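Local coordinates for envelope glycoprotein (Thogoto virus, PDB 5XEA) that probably attaches the virion to a receptor on the host cell and later induces fusion of the viral and host membranes, at residues B[73-78]-B[186-191]. Residues are numbered along the deposited sequence; the frame is centred on the assembly and turned at random.
Sequences YPPSRD and DFSYLV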
loop_
_atom_site.group_PDB
_atom_site.type_symbol
_atom_site.label_atom_id
_atom_site.label_comp_id
_atom_site.label_asym_id
_atom_site.label_seq_id
_atom_site.Cartn_x
_atom_site.Cartn_y
_atom_site.Cartn_z
ATOM N N TYR B 73 -21.310 31.901 6.680
ATOM C CA TYR B 73 -20.637 33.123 6.235
ATOM C C TYR B 73 -19.198 32.799 5.848
ATOM O O TYR B 73 -18.251 33.273 6.486
ATOM C CB TYR B 73 -20.656 34.205 7.318
ATOM C CG TYR B 73 -22.035 34.701 7.683
ATOM C CD1 TYR B 73 -22.542 35.879 7.136
ATOM C CD2 TYR B 73 -22.828 33.998 8.590
ATOM C CE1 TYR B 73 -23.807 36.341 7.475
ATOM C CE2 TYR B 73 -24.080 34.438 8.917
ATOM C CZ TYR B 73 -24.572 35.615 8.363
ATOM O OH TYR B 73 -25.834 36.057 8.711
ATOM N N PRO B 74 -18.997 31.996 4.808
ATOM C CA PRO B 74 -17.644 31.610 4.431
ATOM C C PRO B 74 -16.806 32.844 4.153
ATOM O O PRO B 74 -17.320 33.832 3.612
ATOM C CB PRO B 74 -17.858 30.781 3.154
ATOM C CG PRO B 74 -19.138 31.324 2.600
ATOM C CD PRO B 74 -19.992 31.580 3.803
ATOM N N PRO B 75 -15.526 32.841 4.529
ATOM C CA PRO B 75 -14.698 34.037 4.313
ATOM C C PRO B 75 -14.503 34.323 2.835
ATOM O O PRO B 75 -14.436 33.417 2.002
ATOM C CB PRO B 75 -13.371 33.691 5.001
ATOM C CG PRO B 75 -13.334 32.183 5.028
ATOM C CD PRO B 75 -14.759 31.723 5.124
ATOM N N SER B 76 -14.460 35.611 2.516
ATOM C CA SER B 76 -14.057 36.073 1.200
ATOM C C SER B 76 -12.577 35.765 0.976
ATOM O O SER B 76 -11.829 35.441 1.905
ATOM C CB SER B 76 -14.290 37.575 1.074
ATOM O OG SER B 76 -13.390 38.241 1.945
ATOM N N ARG B 77 -12.144 35.889 -0.275
ATOM C CA ARG B 77 -10.734 35.643 -0.574
ATOM C C ARG B 77 -9.828 36.569 0.233
ATOM O O ARG B 77 -8.840 36.125 0.828
ATOM C CB ARG B 77 -10.486 35.797 -2.070
ATOM C CG ARG B 77 -9.054 35.571 -2.484
ATOM C CD ARG B 77 -8.957 35.653 -3.984
ATOM N NE ARG B 77 -7.653 35.258 -4.492
ATOM C CZ ARG B 77 -7.443 34.723 -5.690
ATOM N NH1 ARG B 77 -8.453 34.510 -6.512
ATOM N NH2 ARG B 77 -6.218 34.390 -6.044
ATOM N N ASP B 78 -10.165 37.862 0.283
ATOM C CA ASP B 78 -9.385 38.812 1.072
ATOM C C ASP B 78 -9.385 38.449 2.551
ATOM O O ASP B 78 -8.343 38.531 3.217
ATOM C CB ASP B 78 -9.939 40.221 0.875
ATOM C CG ASP B 78 -9.779 40.717 -0.549
ATOM O OD1 ASP B 78 -8.787 40.335 -1.204
ATOM O OD2 ASP B 78 -10.648 41.491 -0.999
ATOM N N ASP B 186 -19.972 26.412 4.321
ATOM C CA ASP B 186 -19.336 27.207 5.359
ATOM C C ASP B 186 -17.858 27.491 5.096
ATOM O O ASP B 186 -17.295 28.383 5.742
ATOM C CB ASP B 186 -19.496 26.472 6.697
ATOM C CG ASP B 186 -18.923 25.052 6.670
ATOM O OD1 ASP B 186 -18.992 24.379 5.605
ATOM O OD2 ASP B 186 -18.383 24.618 7.728
ATOM N N PHE B 187 -17.235 26.773 4.158
ATOM C CA PHE B 187 -15.807 26.825 3.901
ATOM C C PHE B 187 -15.500 27.670 2.672
ATOM O O PHE B 187 -16.244 27.674 1.688
ATOM C CB PHE B 187 -15.239 25.408 3.685
ATOM C CG PHE B 187 -14.574 24.820 4.902
ATOM C CD1 PHE B 187 -13.229 25.018 5.140
ATOM C CD2 PHE B 187 -15.302 24.078 5.817
ATOM C CE1 PHE B 187 -12.609 24.472 6.266
ATOM C CE2 PHE B 187 -14.698 23.540 6.951
ATOM C CZ PHE B 187 -13.355 23.739 7.172
ATOM N N SER B 188 -14.374 28.367 2.735
ATOM C CA SER B 188 -13.675 28.792 1.530
ATOM C C SER B 188 -12.273 28.194 1.523
ATOM O O SER B 188 -11.700 27.901 2.578
ATOM C CB SER B 188 -13.610 30.323 1.428
ATOM O OG SER B 188 -14.921 30.869 1.361
ATOM N N TYR B 189 -11.729 28.018 0.321
ATOM C CA TYR B 189 -10.442 27.373 0.112
ATOM C C TYR B 189 -9.575 28.224 -0.802
ATOM O O TYR B 189 -10.031 28.693 -1.851
ATOM C CB TYR B 189 -10.593 25.993 -0.526
ATOM C CG TYR B 189 -11.554 25.075 0.181
ATOM C CD1 TYR B 189 -11.097 24.125 1.083
ATOM C CD2 TYR B 189 -12.911 25.146 -0.074
ATOM C CE1 TYR B 189 -11.981 23.265 1.733
ATOM C CE2 TYR B 189 -13.813 24.288 0.578
ATOM C CZ TYR B 189 -13.335 23.354 1.475
ATOM O OH TYR B 189 -14.231 22.522 2.106
ATOM N N LEU B 190 -8.320 28.400 -0.409
ATOM C CA LEU B 190 -7.323 29.072 -1.239
ATOM C C LEU B 190 -6.120 28.143 -1.403
ATOM O O LEU B 190 -5.503 27.743 -0.408
ATOM C CB LEU B 190 -6.903 30.409 -0.617
ATOM C CG LEU B 190 -5.849 31.234 -1.375
ATOM C CD1 LEU B 190 -6.316 31.631 -2.774
ATOM C CD2 LEU B 190 -5.492 32.452 -0.555
ATOM N N VAL B 191 -5.813 27.770 -2.641
ATOM C CA VAL B 191 -4.633 26.951 -2.949
ATOM C C VAL B 191 -3.608 27.833 -3.654
ATOM O O VAL B 191 -3.878 28.350 -4.744
ATOM C CB VAL B 191 -4.976 25.727 -3.818
ATOM C CG1 VAL B 191 -3.721 24.919 -4.102
ATOM C CG2 VAL B 191 -5.983 24.840 -3.146
#
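Asp186 meets Pro74 through its backbone rather than its carboxylate: its carbonyl O receives a CA-H...O contact from Pro74 CA (3.5 Å), bent to 128° at the hydrogen. Phe187, where the strand begins, points away from the loop and approaches Pro74 CB with its carbonyl O at 3.8 Å. Ser188 then points back at the loop and carries the polar centre of the contact. Its hydroxyl donates to Pro75 O (OG to O 2.7 Å), approaching in the carbonyl plane with a C=O...OG angle of 149°. A chi1 of -61°, with OG anti to the carbonyl carbon of Ser188, sets the hydroxyl there, and Pro74 CB packs against the same OG at 3.4 Å. Pro75 itself lies alongside, its ring CG 4.1 Å from Ser188 CB. Leu190 returns to this side and reaches Arg77, laying CD1 over one face of the guanidinium, 4.2 Å from NE; Leu80, Leu81 and Pro179 also border this leucine. Ser76 is the N-cap of helix 77-86, its OG hydrogen-bonded to Glu79 N, and the two prolines just before it sit on the antiparallel sheet that includes strands 40-56, 180-184 and 187-192. Neither Pro74 nor Pro75 has an N-H to offer the strand, so the hydrogen bond across the contact pairs a backbone carbonyl with a buried serine hydroxyl, itself also hydrogen-bonded to Thr183 OG1.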